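HP0958 (Helicobacter pylori, PDB 3NA7) probably serves flagellar biogenesis as an export chaperone and post-transcriptional regulator, joining a kinked antiparallel coiled-coil hairpin to a zinc-ribbon domain. Local coordinates at residues 11-16 with 179-184; 24-29 with 153-158; 35-40 with 138-143; 192-195 with 200-203; 194-199 with 206-211. One frame throughout, in Å; residues are numbered along the deposited sequence.

Interaction 1 (11-16 with 179-184); sequences IEISHL and SFYERI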
# COMPACT_ATOMS: atom_id res chain seq x y z
N ILE A 11 18.84 -17.44 -26.53
CA ILE A 11 17.37 -17.44 -26.58
C ILE A 11 16.82 -18.49 -25.62
O ILE A 11 15.95 -18.16 -24.82
CB ILE A 11 16.79 -17.57 -28.03
CG1 ILE A 11 17.05 -16.29 -28.82
CG2 ILE A 11 15.24 -17.84 -27.98
CD1 ILE A 11 17.07 -16.46 -30.35
N GLU A 12 17.33 -19.72 -25.66
CA GLU A 12 16.90 -20.72 -24.67
C GLU A 12 17.12 -20.23 -23.24
O GLU A 12 16.22 -20.35 -22.42
CB GLU A 12 17.61 -22.07 -24.82
CG GLU A 12 17.65 -22.65 -26.23
CD GLU A 12 17.89 -24.15 -26.24
OE1 GLU A 12 16.91 -24.91 -26.07
OE2 GLU A 12 19.05 -24.57 -26.43
N ILE A 13 18.29 -19.68 -22.93
CA ILE A 13 18.55 -19.24 -21.56
C ILE A 13 17.61 -18.11 -21.14
O ILE A 13 17.09 -18.12 -20.04
CB ILE A 13 20.03 -18.85 -21.32
CG1 ILE A 13 20.95 -20.06 -21.51
CG2 ILE A 13 20.23 -18.26 -19.89
CD1 ILE A 13 22.34 -19.69 -21.98
N SER A 14 17.41 -17.13 -22.03
CA SER A 14 16.62 -15.94 -21.74
C SER A 14 15.16 -16.30 -21.50
O SER A 14 14.47 -15.61 -20.75
CB SER A 14 16.72 -14.91 -22.86
OG SER A 14 15.89 -15.28 -23.96
N HIS A 15 14.70 -17.37 -22.14
CA HIS A 15 13.35 -17.85 -21.88
C HIS A 15 13.19 -18.47 -20.49
O HIS A 15 12.13 -18.33 -19.87
CB HIS A 15 12.84 -18.79 -22.99
CG HIS A 15 12.32 -18.06 -24.19
ND1 HIS A 15 12.72 -18.35 -25.47
CD2 HIS A 15 11.46 -17.01 -24.28
CE1 HIS A 15 12.13 -17.51 -26.31
NE2 HIS A 15 11.35 -16.70 -25.61
N LEU A 16 14.23 -19.15 -20.01
CA LEU A 16 14.21 -19.71 -18.66
C LEU A 16 14.31 -18.60 -17.60
O LEU A 16 13.71 -18.70 -16.54
CB LEU A 16 15.33 -20.73 -18.46
CG LEU A 16 15.31 -22.01 -19.30
CD1 LEU A 16 16.52 -22.84 -18.95
CD2 LEU A 16 14.06 -22.83 -19.08
N SER A 179 28.41 -13.96 -20.81
CA SER A 179 28.76 -12.72 -20.13
C SER A 179 28.30 -11.49 -20.86
O SER A 179 28.03 -10.45 -20.26
CB SER A 179 30.27 -12.63 -19.96
OG SER A 179 30.68 -13.54 -18.97
N PHE A 180 28.24 -11.61 -22.18
CA PHE A 180 27.76 -10.54 -23.01
C PHE A 180 26.26 -10.41 -22.74
O PHE A 180 25.74 -9.31 -22.60
CB PHE A 180 28.02 -10.90 -24.48
CG PHE A 180 27.93 -9.74 -25.41
CD1 PHE A 180 29.00 -8.85 -25.54
CD2 PHE A 180 26.77 -9.51 -26.14
CE1 PHE A 180 28.91 -7.74 -26.40
CE2 PHE A 180 26.67 -8.41 -27.01
CZ PHE A 180 27.74 -7.52 -27.14
N TYR A 181 25.59 -11.56 -22.66
CA TYR A 181 24.21 -11.65 -22.23
C TYR A 181 24.01 -11.05 -20.83
O TYR A 181 23.23 -10.10 -20.67
CB TYR A 181 23.73 -13.12 -22.27
CG TYR A 181 22.35 -13.33 -21.68
CD1 TYR A 181 21.22 -12.74 -22.28
CD2 TYR A 181 22.17 -14.11 -20.55
CE1 TYR A 181 19.94 -12.93 -21.75
CE2 TYR A 181 20.90 -14.29 -19.99
CZ TYR A 181 19.79 -13.70 -20.61
OH TYR A 181 18.53 -13.88 -20.09
N GLU A 182 24.73 -11.56 -19.83
CA GLU A 182 24.59 -11.04 -18.45
C GLU A 182 24.89 -9.55 -18.30
O GLU A 182 24.17 -8.85 -17.61
CB GLU A 182 25.38 -11.87 -17.44
CG GLU A 182 24.81 -13.29 -17.27
CD GLU A 182 23.45 -13.33 -16.55
OE1 GLU A 182 23.26 -12.60 -15.55
OE2 GLU A 182 22.57 -14.10 -16.98
N ARG A 183 25.89 -9.03 -19.00
CA ARG A 183 26.17 -7.58 -18.92
C ARG A 183 24.94 -6.75 -19.34
O ARG A 183 24.59 -5.76 -18.70
CB ARG A 183 27.40 -7.23 -19.76
CG ARG A 183 27.74 -5.73 -19.82
CD ARG A 183 29.12 -5.51 -20.46
NE ARG A 183 29.17 -6.02 -21.83
CZ ARG A 183 30.25 -6.04 -22.62
NH1 ARG A 183 31.42 -5.56 -22.21
NH2 ARG A 183 30.14 -6.53 -23.84
N ILE A 184 24.27 -7.17 -20.42
CA ILE A 184 23.07 -6.47 -20.87
C ILE A 184 21.88 -6.70 -19.94
O ILE A 184 21.10 -5.78 -19.66
CB ILE A 184 22.77 -6.75 -22.38
CG1 ILE A 184 23.74 -5.91 -23.24
CG2 ILE A 184 21.30 -6.43 -22.71
CD1 ILE A 184 24.29 -6.57 -24.52
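Tyr181 reaches from helix 175-188 to helix 4-22 and meets Ser14 and Ile13 there, bridging helices whose nearest CA atoms, those of Ser14 and Tyr181, are 8.7 Å apart. A long, flat residue suits so wide a spacing. The ring leaves its own helix because CG stands opposite the backbone N (chi1 173°), which carries the phenol out toward helix 4-22.

The apolar part is small. Ile13 offers its CG2 branch to one flank of the ring, at 4.0 Å from Tyr181 CE2, and the two side chains cross at a slant. Ser14 adds its CB, 3.9 Å from Tyr181 CE1, on the other ortho carbon of the phenol. The hydroxyl settles close against the backbone of this helix, with Tyr181 OH 3.3 Å from Ser14 CA.

The polar atoms are served separately. Tyr181 OH hydrogen-bonds Asp17 OD2, one turn further along helix 4-22, so the buried phenol is tied to the helix it touches. Ser14 OG turns back to its own helix and donates to Ile11 O at 3.0 Å, sharing that carbonyl with His15 N. Small and internally satisfied, Ser14 leaves room for the ring.

Ile193 of strand 193-195 also packs on both Ser14 and Tyr181. The arrangement is that of a small helical core at the base of the coiled-coil hairpin, where its flanking helices meet the zinc-ribbon domain.

Interaction 2 (24-29 with 153-158); sequences EPLIRE and KNIKET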
# COMPACT_ATOMS: atom_id res chain seq x y z
N GLU A 24 6.73 -14.63 -10.56
CA GLU A 24 6.62 -13.73 -9.40
C GLU A 24 5.23 -13.12 -9.23
O GLU A 24 4.71 -13.07 -8.11
CB GLU A 24 7.68 -12.64 -9.46
CG GLU A 24 9.10 -13.13 -9.14
CD GLU A 24 9.16 -13.93 -7.84
OE1 GLU A 24 8.60 -13.47 -6.80
OE2 GLU A 24 9.78 -15.03 -7.87
N PRO A 25 4.64 -12.60 -10.33
CA PRO A 25 3.22 -12.21 -10.29
C PRO A 25 2.30 -13.37 -9.85
O PRO A 25 1.27 -13.11 -9.23
CB PRO A 25 2.90 -11.80 -11.74
CG PRO A 25 4.19 -11.56 -12.40
CD PRO A 25 5.32 -12.06 -11.52
N LEU A 26 2.68 -14.60 -10.17
CA LEU A 26 1.85 -15.77 -9.83
C LEU A 26 1.78 -15.95 -8.32
O LEU A 26 0.69 -16.20 -7.77
CB LEU A 26 2.35 -17.06 -10.51
CG LEU A 26 1.40 -18.28 -10.43
CD1 LEU A 26 0.01 -18.01 -11.00
CD2 LEU A 26 2.01 -19.54 -11.08
N ILE A 27 2.92 -15.82 -7.66
CA ILE A 27 2.95 -15.92 -6.20
C ILE A 27 2.08 -14.84 -5.58
O ILE A 27 1.24 -15.11 -4.70
CB ILE A 27 4.36 -15.80 -5.63
CG1 ILE A 27 5.24 -16.94 -6.15
CG2 ILE A 27 4.28 -15.77 -4.09
CD1 ILE A 27 6.64 -16.98 -5.55
N ARG A 28 2.28 -13.61 -6.07
CA ARG A 28 1.47 -12.48 -5.66
C ARG A 28 -0.04 -12.75 -5.86
O ARG A 28 -0.83 -12.51 -4.94
CB ARG A 28 1.93 -11.21 -6.38
CG ARG A 28 1.22 -9.93 -5.93
CD ARG A 28 0.31 -9.34 -7.02
NE ARG A 28 1.03 -9.13 -8.27
CZ ARG A 28 0.48 -8.72 -9.42
NH1 ARG A 28 -0.83 -8.47 -9.48
NH2 ARG A 28 1.24 -8.56 -10.50
N GLU A 29 -0.43 -13.28 -7.03
CA GLU A 29 -1.85 -13.57 -7.30
C GLU A 29 -2.38 -14.59 -6.30
O GLU A 29 -3.47 -14.41 -5.79
CB GLU A 29 -2.11 -14.09 -8.74
CG GLU A 29 -2.17 -13.04 -9.87
CD GLU A 29 -3.02 -11.81 -9.57
OE1 GLU A 29 -4.19 -11.93 -9.15
OE2 GLU A 29 -2.51 -10.70 -9.79
N LYS A 153 4.92 -22.57 -2.03
CA LYS A 153 6.06 -23.50 -1.95
C LYS A 153 6.27 -24.31 -3.26
O LYS A 153 7.39 -24.40 -3.76
CB LYS A 153 5.92 -24.41 -0.74
CG LYS A 153 7.16 -25.28 -0.46
CD LYS A 153 6.95 -26.15 0.78
CE LYS A 153 5.85 -27.21 0.58
NZ LYS A 153 6.37 -28.37 -0.20
N ASN A 154 5.19 -24.87 -3.81
CA ASN A 154 5.24 -25.57 -5.11
C ASN A 154 5.76 -24.69 -6.24
O ASN A 154 6.44 -25.18 -7.13
CB ASN A 154 3.88 -26.11 -5.50
CG ASN A 154 3.44 -27.28 -4.66
OD1 ASN A 154 4.25 -28.12 -4.28
ND2 ASN A 154 2.14 -27.35 -4.36
N ILE A 155 5.39 -23.41 -6.22
CA ILE A 155 5.86 -22.46 -7.21
C ILE A 155 7.37 -22.17 -7.04
O ILE A 155 8.11 -22.10 -8.03
CB ILE A 155 5.03 -21.16 -7.22
CG1 ILE A 155 3.59 -21.44 -7.69
CG2 ILE A 155 5.64 -20.14 -8.18
CD1 ILE A 155 2.62 -20.31 -7.38
N LYS A 156 7.83 -22.02 -5.79
CA LYS A 156 9.26 -21.85 -5.52
C LYS A 156 10.09 -23.02 -6.06
O LYS A 156 11.10 -22.82 -6.74
CB LYS A 156 9.50 -21.70 -4.02
CG LYS A 156 8.75 -20.54 -3.38
CD LYS A 156 9.55 -19.28 -3.30
CE LYS A 156 8.90 -18.34 -2.28
NZ LYS A 156 9.43 -16.96 -2.34
N GLU A 157 9.64 -24.24 -5.78
CA GLU A 157 10.31 -25.45 -6.27
C GLU A 157 10.36 -25.46 -7.80
O GLU A 157 11.39 -25.83 -8.37
CB GLU A 157 9.67 -26.70 -5.69
CG GLU A 157 9.70 -26.68 -4.15
CD GLU A 157 8.88 -27.78 -3.47
OE1 GLU A 157 9.06 -27.98 -2.24
OE2 GLU A 157 8.06 -28.45 -4.15
N THR A 158 9.31 -24.99 -8.46
CA THR A 158 9.38 -24.84 -9.92
C THR A 158 10.49 -23.84 -10.35
O THR A 158 11.20 -24.09 -11.32
CB THR A 158 8.01 -24.51 -10.58
OG1 THR A 158 7.04 -25.51 -10.21
CG2 THR A 158 8.12 -24.55 -12.09
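Ile155 meets Leu26 and Ile27 at once, dividing its two branches between them. Its long branch ends against the leucine, with Ile155 CD1 3.8 Å from Leu26 CD2 and nearly as close to Leu26 CG. Its short branch, CG2, lies 3.8 Å from Ile27 CG1, and there the two isoleucines run past one another in opposite directions. Branching at CB lets Ile155 fill both places from a single position, and Leu26 comes to meet it because its CG is set opposite the backbone N (chi1 -169°).

These three residues form one layer of the antiparallel coiled-coil hairpin made by helices 24-85 and 91-171. The local axes are 173° apart in direction and 10.3 Å apart at closest approach, a separation that large aliphatic side chains can bridge. Ile27 is packed further by Val152 and Gln159, neighbours of Ile155 along the same helix.

At the margin of this layer Lys156 bends over, its aliphatic CE 4.2 Å from Ile27 CD1, while its ammonium stays at the surface. Glu24 leans in from the same flank; its OE1 is 5.7 Å from Lys156 NZ, too far for a salt bridge, although the opposite charges probably attract weakly. Glu24 OE2 is hydrogen-bonded to Gln159 NE2, a polar link between the helices beside the apolar layer. On the outer surface of helix 24-85, Arg28 NH1 and Glu29 OE2 form a salt bridge of 2.8 Å.

Interaction 3 (35-40 with 138-143); sequences DKALND and EKLALE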
# COMPACT_ATOMS: atom_id res chain seq x y z
N ASP A 35 -3.29 -11.59 1.61
CA ASP A 35 -2.65 -10.30 1.93
C ASP A 35 -3.70 -9.20 2.12
O ASP A 35 -3.54 -8.32 2.97
CB ASP A 35 -1.65 -9.88 0.84
CG ASP A 35 -0.43 -10.78 0.76
OD1 ASP A 35 -0.04 -11.44 1.76
OD2 ASP A 35 0.17 -10.82 -0.34
N LYS A 36 -4.78 -9.26 1.34
CA LYS A 36 -5.89 -8.32 1.52
C LYS A 36 -6.50 -8.39 2.95
O LYS A 36 -6.67 -7.37 3.62
CB LYS A 36 -6.97 -8.56 0.46
CG LYS A 36 -8.18 -7.64 0.57
CD LYS A 36 -8.02 -6.35 -0.22
CE LYS A 36 -9.05 -5.29 0.23
NZ LYS A 36 -10.43 -5.86 0.45
N ALA A 37 -6.77 -9.60 3.42
CA ALA A 37 -7.30 -9.83 4.76
C ALA A 37 -6.34 -9.32 5.83
O ALA A 37 -6.74 -8.53 6.69
CB ALA A 37 -7.64 -11.30 4.99
N LEU A 38 -5.08 -9.73 5.76
CA LEU A 38 -4.08 -9.25 6.70
C LEU A 38 -3.93 -7.73 6.68
O LEU A 38 -3.86 -7.11 7.73
CB LEU A 38 -2.70 -9.90 6.45
CG LEU A 38 -2.61 -11.42 6.57
CD1 LEU A 38 -1.21 -11.88 6.11
CD2 LEU A 38 -2.93 -11.91 8.02
N ASN A 39 -3.88 -7.11 5.49
CA ASN A 39 -3.73 -5.65 5.42
C ASN A 39 -4.96 -4.87 5.90
O ASN A 39 -4.80 -3.84 6.51
CB ASN A 39 -3.31 -5.16 4.02
CG ASN A 39 -1.92 -5.68 3.58
OD1 ASN A 39 -1.70 -5.96 2.39
ND2 ASN A 39 -1.00 -5.82 4.53
N ASP A 40 -6.16 -5.36 5.61
CA ASP A 40 -7.41 -4.75 6.08
C ASP A 40 -7.49 -4.84 7.60
O ASP A 40 -7.92 -3.90 8.26
CB ASP A 40 -8.64 -5.47 5.50
CG ASP A 40 -8.90 -5.14 4.03
OD1 ASP A 40 -8.21 -4.26 3.47
OD2 ASP A 40 -9.82 -5.77 3.43
N GLU A 138 -9.37 -12.18 10.66
CA GLU A 138 -8.50 -13.20 11.23
C GLU A 138 -9.05 -14.61 10.88
O GLU A 138 -8.30 -15.47 10.48
CB GLU A 138 -8.37 -13.02 12.75
CG GLU A 138 -7.34 -13.98 13.39
CD GLU A 138 -6.99 -13.65 14.85
OE1 GLU A 138 -5.98 -14.19 15.36
OE2 GLU A 138 -7.69 -12.83 15.47
N LYS A 139 -10.35 -14.82 11.07
CA LYS A 139 -11.01 -16.07 10.66
C LYS A 139 -10.68 -16.36 9.19
O LYS A 139 -10.21 -17.45 8.86
CB LYS A 139 -12.52 -15.99 10.90
CG LYS A 139 -13.29 -17.34 10.83
CD LYS A 139 -14.68 -17.22 11.49
CE LYS A 139 -15.54 -18.51 11.36
NZ LYS A 139 -16.68 -18.54 12.36
N LEU A 140 -10.87 -15.35 8.33
CA LEU A 140 -10.51 -15.44 6.91
C LEU A 140 -9.03 -15.81 6.68
O LEU A 140 -8.73 -16.82 6.00
CB LEU A 140 -10.97 -14.19 6.12
CG LEU A 140 -10.76 -14.11 4.59
CD1 LEU A 140 -11.49 -15.24 3.86
CD2 LEU A 140 -11.16 -12.72 3.97
N ALA A 141 -8.11 -15.06 7.27
CA ALA A 141 -6.65 -15.35 7.12
C ALA A 141 -6.31 -16.80 7.50
O ALA A 141 -5.57 -17.48 6.78
CB ALA A 141 -5.79 -14.39 7.95
N LEU A 142 -6.85 -17.25 8.63
CA LEU A 142 -6.60 -18.62 9.11
C LEU A 142 -7.11 -19.69 8.16
O LEU A 142 -6.50 -20.73 8.03
CB LEU A 142 -7.18 -18.83 10.52
CG LEU A 142 -6.45 -18.01 11.60
CD1 LEU A 142 -7.36 -17.77 12.82
CD2 LEU A 142 -5.13 -18.67 12.02
N GLU A 143 -8.22 -19.42 7.49
CA GLU A 143 -8.75 -20.34 6.48
C GLU A 143 -7.83 -20.43 5.25
O GLU A 143 -7.47 -21.52 4.82
CB GLU A 143 -10.18 -19.93 6.09
CG GLU A 143 -10.82 -20.74 4.93
CD GLU A 143 -12.08 -20.07 4.38
OE1 GLU A 143 -12.16 -18.82 4.43
OE2 GLU A 143 -13.00 -20.80 3.90
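Ala37 and Ala141 face each other where helix 24-85 draws near to helix 91-171, and their CA atoms are 6.0 Å apart. Ala37 CB comes to 4.4 Å from Ala141 N, and the local axes approach to 8.8 Å. Alanine suits both places because it keeps the interface apolar while taking up very little of the space between the helices.

The tight part is completed by one leucine from each helix, so that the pattern is reciprocal. Leu140 CD2 rests 3.9 Å from Ala37 CB, and Leu38 CD2 rests 3.8 Å from Ala141 CB. Each leucine thus sets a single methyl against the alanine of the facing helix. Leu140 is brought in by a CG placed opposite its own backbone N (chi1 -177°). The CB of Leu38 does not aim at the partner helix, and it is the far end of the side chain that swings round to touch. Both leucines lie at the margins of the contact and remain partly exposed, whereas the two alanines are buried.

The looser, solvent-facing side is made of charges paired within one helix. Lys36 NZ bonds Asp40 OD2 at 3.0 Å, one turn on, using the carboxylate's syn lone pair, and Asp35 OD1 forms a salt bridge with Arg31. Charged residues suit the solvent-facing side of an antiparallel coiled coil, where they can pair along their own helix.

Between segments 35-40 and 138-143, then, cohesion comes from methyl packing, which has little directionality; side-chain size sets the spacing, while charge is spent along helix 24-85.

Interaction 4 (192-195 with 200-203); sequences SIVT and ACGG. With ZN (zinc ion), chain B.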
# COMPACT_ATOMS: atom_id res chain seq x y z
N SER A 192 16.31 -8.12 -22.76
CA SER A 192 17.73 -8.24 -23.17
C SER A 192 17.89 -8.71 -24.61
O SER A 192 18.75 -8.21 -25.33
CB SER A 192 18.49 -9.18 -22.23
OG SER A 192 18.74 -8.55 -20.98
N ILE A 193 17.05 -9.67 -25.01
CA ILE A 193 17.04 -10.16 -26.38
C ILE A 193 15.71 -9.87 -27.04
O ILE A 193 14.67 -10.32 -26.57
CB ILE A 193 17.29 -11.68 -26.44
CG1 ILE A 193 18.57 -12.05 -25.72
CG2 ILE A 193 17.30 -12.18 -27.90
CD1 ILE A 193 18.69 -13.54 -25.46
N VAL A 194 15.74 -9.12 -28.14
CA VAL A 194 14.51 -8.71 -28.81
C VAL A 194 14.49 -9.01 -30.31
O VAL A 194 15.54 -9.04 -30.95
CB VAL A 194 14.20 -7.23 -28.54
CG1 VAL A 194 13.72 -7.06 -27.08
CG2 VAL A 194 15.44 -6.35 -28.85
N THR A 195 13.30 -9.25 -30.85
CA THR A 195 13.13 -9.43 -32.29
C THR A 195 12.98 -8.08 -32.98
O THR A 195 12.59 -7.11 -32.35
CB THR A 195 11.90 -10.29 -32.59
OG1 THR A 195 10.71 -9.52 -32.37
CG2 THR A 195 11.86 -11.53 -31.69
N ALA A 200 12.35 -1.38 -36.68
CA ALA A 200 12.85 -0.74 -35.47
C ALA A 200 13.28 -1.76 -34.41
O ALA A 200 12.82 -2.91 -34.43
CB ALA A 200 11.80 0.21 -34.91
N CYS A 201 14.13 -1.34 -33.48
CA CYS A 201 14.56 -2.23 -32.40
C CYS A 201 13.31 -2.65 -31.63
O CYS A 201 12.54 -1.80 -31.24
CB CYS A 201 15.55 -1.50 -31.48
SG CYS A 201 16.03 -2.35 -29.91
N GLY A 202 13.11 -3.95 -31.42
CA GLY A 202 12.00 -4.44 -30.60
C GLY A 202 12.07 -4.05 -29.12
O GLY A 202 11.17 -4.39 -28.34
N GLY A 203 13.14 -3.35 -28.74
CA GLY A 203 13.40 -2.93 -27.36
C GLY A 203 13.36 -1.43 -27.15
O GLY A 203 12.79 -0.99 -26.17
ZN ZN B . 17.21 -0.68 -29.36
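Val194 turns its CB toward the loop and lays both of its methyl branches over the Gly202-Gly203 peptide. CG1 is on the carbonyl side, 3.9 Å from Gly202 O, and CG2 is on the amide side, 3.8 Å from Gly203 N. With chi1 at -73°, CG2 projects from the strand between the backbone N and carbonyl carbon, bringing it within 4.2 Å of Cys201 SG. A branched aliphatic residue suits this place, since its two branches spread over a flat peptide, one of them touching the ligand sulfur.

The zinc ion lies on the far side of the sulfur from Val194. Cys201 SG, set opposite its backbone N, binds the zinc ion at 2.1 Å, and Cys204, Cys225 and Cys228 complete the four-cysteine site. The same sulfur receives a weak hydrogen bond from Gly203 N at 3.3 Å. An amide turned back on a cysteine sulfur in this way is as found in zinc knuckles, where it probably eases the negative charge of the ligand.

Thr195 takes part through its backbone, its CB pointing away from the loop. Its carbonyl oxygen comes down on Gly202, 3.2 Å from Gly202 CA in a CA-H...O contact, possible so close because Gly202 carries no CB to meet that oxygen. Gly203, likewise without a side chain, fits where Val194 CG2 and Cys201 SG close in.

Strand 193-195 runs parallel to strand 231-233, with backbone bonds from Val194 to Ile231 and Tyr233. Ile193 faces helices 4-22 and 175-188, so the strand lies between the helical base and the zinc loop.

Interaction 5 (194-199 with 206-211); sequences VTIKKQ and IRLNDK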
# COMPACT_ATOMS: atom_id res chain seq x y z
N VAL A 194 15.74 -9.12 -28.14
CA VAL A 194 14.51 -8.71 -28.81
C VAL A 194 14.49 -9.01 -30.31
O VAL A 194 15.54 -9.04 -30.95
CB VAL A 194 14.20 -7.23 -28.54
CG1 VAL A 194 13.72 -7.06 -27.08
CG2 VAL A 194 15.44 -6.35 -28.85
N THR A 195 13.30 -9.25 -30.85
CA THR A 195 13.13 -9.43 -32.29
C THR A 195 12.98 -8.08 -32.98
O THR A 195 12.59 -7.11 -32.35
CB THR A 195 11.90 -10.29 -32.59
OG1 THR A 195 10.71 -9.52 -32.37
CG2 THR A 195 11.86 -11.53 -31.69
N ILE A 196 13.30 -8.00 -34.27
CA ILE A 196 13.02 -6.78 -35.03
C ILE A 196 11.55 -6.78 -35.45
O ILE A 196 11.07 -7.76 -36.02
CB ILE A 196 13.89 -6.64 -36.30
CG1 ILE A 196 15.37 -6.51 -35.94
CG2 ILE A 196 13.43 -5.43 -37.14
CD1 ILE A 196 16.30 -6.41 -37.15
N LYS A 197 10.84 -5.70 -35.15
CA LYS A 197 9.46 -5.50 -35.63
C LYS A 197 9.43 -4.22 -36.44
O LYS A 197 10.10 -3.24 -36.09
CB LYS A 197 8.47 -5.42 -34.46
CG LYS A 197 8.38 -6.70 -33.63
CD LYS A 197 7.95 -6.38 -32.20
CE LYS A 197 8.43 -7.43 -31.22
NZ LYS A 197 8.73 -6.85 -29.88
N LYS A 198 8.64 -4.21 -37.51
CA LYS A 198 8.74 -3.17 -38.54
C LYS A 198 10.19 -3.12 -39.05
O LYS A 198 10.69 -4.08 -39.65
CB LYS A 198 8.30 -1.80 -38.01
CG LYS A 198 6.83 -1.67 -37.64
CD LYS A 198 6.49 -0.21 -37.29
CE LYS A 198 4.98 0.05 -37.30
NZ LYS A 198 4.33 -0.35 -36.02
N GLN A 199 10.86 -2.02 -38.76
CA GLN A 199 12.28 -1.86 -39.06
C GLN A 199 12.95 -1.20 -37.85
O GLN A 199 13.99 -0.55 -37.98
CB GLN A 199 12.45 -1.02 -40.32
CG GLN A 199 13.82 -1.09 -40.98
CD GLN A 199 13.90 -0.29 -42.27
OE1 GLN A 199 12.96 -0.27 -43.07
NE2 GLN A 199 15.04 0.36 -42.49
N ILE A 206 13.30 2.44 -32.04
CA ILE A 206 13.85 3.45 -32.94
C ILE A 206 14.26 2.76 -34.23
O ILE A 206 14.88 1.70 -34.20
CB ILE A 206 15.03 4.18 -32.27
CG1 ILE A 206 14.56 4.83 -30.95
CG2 ILE A 206 15.65 5.21 -33.21
CD1 ILE A 206 15.67 5.13 -29.98
N ARG A 207 13.90 3.35 -35.36
CA ARG A 207 14.05 2.68 -36.66
C ARG A 207 15.52 2.35 -36.95
O ARG A 207 16.39 3.19 -36.76
CB ARG A 207 13.48 3.55 -37.78
CG ARG A 207 12.90 2.77 -38.96
CD ARG A 207 11.39 2.48 -38.76
NE ARG A 207 10.49 3.25 -39.64
CZ ARG A 207 10.66 3.45 -40.94
NH1 ARG A 207 11.72 2.95 -41.58
NH2 ARG A 207 9.77 4.16 -41.63
N LEU A 208 15.78 1.13 -37.39
CA LEU A 208 17.15 0.71 -37.71
C LEU A 208 17.46 1.12 -39.14
O LEU A 208 16.59 1.00 -39.99
CB LEU A 208 17.28 -0.80 -37.56
CG LEU A 208 17.00 -1.33 -36.14
CD1 LEU A 208 16.47 -2.77 -36.12
CD2 LEU A 208 18.25 -1.20 -35.28
N ASN A 209 18.68 1.61 -39.40
CA ASN A 209 19.05 2.01 -40.75
C ASN A 209 19.22 0.81 -41.68
O ASN A 209 19.24 -0.35 -41.23
CB ASN A 209 20.24 2.98 -40.78
CG ASN A 209 21.59 2.30 -40.45
OD1 ASN A 209 21.70 1.07 -40.37
ND2 ASN A 209 22.61 3.12 -40.25
N ASP A 210 19.33 1.07 -42.97
CA ASP A 210 19.33 -0.00 -43.94
C ASP A 210 20.46 -0.98 -43.69
O ASP A 210 20.25 -2.19 -43.70
CB ASP A 210 19.36 0.56 -45.37
CG ASP A 210 18.02 1.16 -45.79
OD1 ASP A 210 16.98 0.80 -45.19
OD2 ASP A 210 18.03 1.98 -46.73
N LYS A 211 21.65 -0.44 -43.43
CA LYS A 211 22.85 -1.24 -43.20
C LYS A 211 22.67 -2.28 -42.09
O LYS A 211 23.05 -3.44 -42.25
CB LYS A 211 24.03 -0.32 -42.87
CG LYS A 211 25.39 -0.88 -43.23
CD LYS A 211 26.49 -0.04 -42.59
CE LYS A 211 27.80 -0.16 -43.35
NZ LYS A 211 28.37 -1.54 -43.29
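The backbone bond from Leu208 N to Gln199 O is nearly straight, 169° at the hydrogen and in the carbonyl plane, although its 2.5 Å is unusually short and the exact length is doubtful. Gln199 then takes hold of the other polar backbone atom of the same residue: its side-chain NE2 donates to Leu208 O at 3.0 Å. Gln199 thus holds the N-H of Leu208 with its backbone carbonyl and the C=O with its side-chain amide; only the second task calls for a long side chain ending in an N-H donor. The side chain reaches that far because CG stands opposite the backbone N (chi1 -163°) and the chain beyond is extended.

NE2 also makes a weak bond to Asp210 OD1 at 3.4 Å. Arg207, bent at chi2 and chi3, packs its aliphatic part against the start of the same side chain, with CD 4.0 Å from Gln199 CB. Its guanidinium is turned 55° from the amide plane, and the 3.8 Å between Arg207 NH1 and Gln199 OE1 is proximity without a hydrogen bond.

Within the zinc ribbon these contacts join the chain leaving strand 193-195 to the chain that follows the first pair of zinc-binding cysteines and leads into helix 210-218. Asn209 is the N-cap of that helix, its OD1 accepting from Ile212 N.

Beneath the polar layer, Leu208 CD1 lies 3.8 Å from Ile196 CD1, the two side chains meeting at an angle. Both also pack on Leu232 of strand 231-233. Ile196 extends this apolar patch to Tyr213 and Val216 of helix 210-218, while Leu208 extends it to Pro226.

In the fold
Interactions 2 and 3 hold the same two long helices, 24-85 and 91-171, and are partly buried; the helices come closer in interaction 3, where alanines replace isoleucines at the centre. Interaction 1 is fully buried and joins the shorter helices 4-22 and 175-188 that flank that hairpin, about 22 Å from interaction 2 between centres. It touches interaction 4 through Ile193, so the helical base and the zinc ribbon share one packed boundary. Interactions 4 and 5 share Val194 and Thr195, their centres about 8 Å apart. Hydrophobic packing dominates along the helices; interaction 4, partly buried, sets valine and a strand carbonyl against the glycines of a zinc-binding loop, and hydrogen bonds mark surface interaction 5.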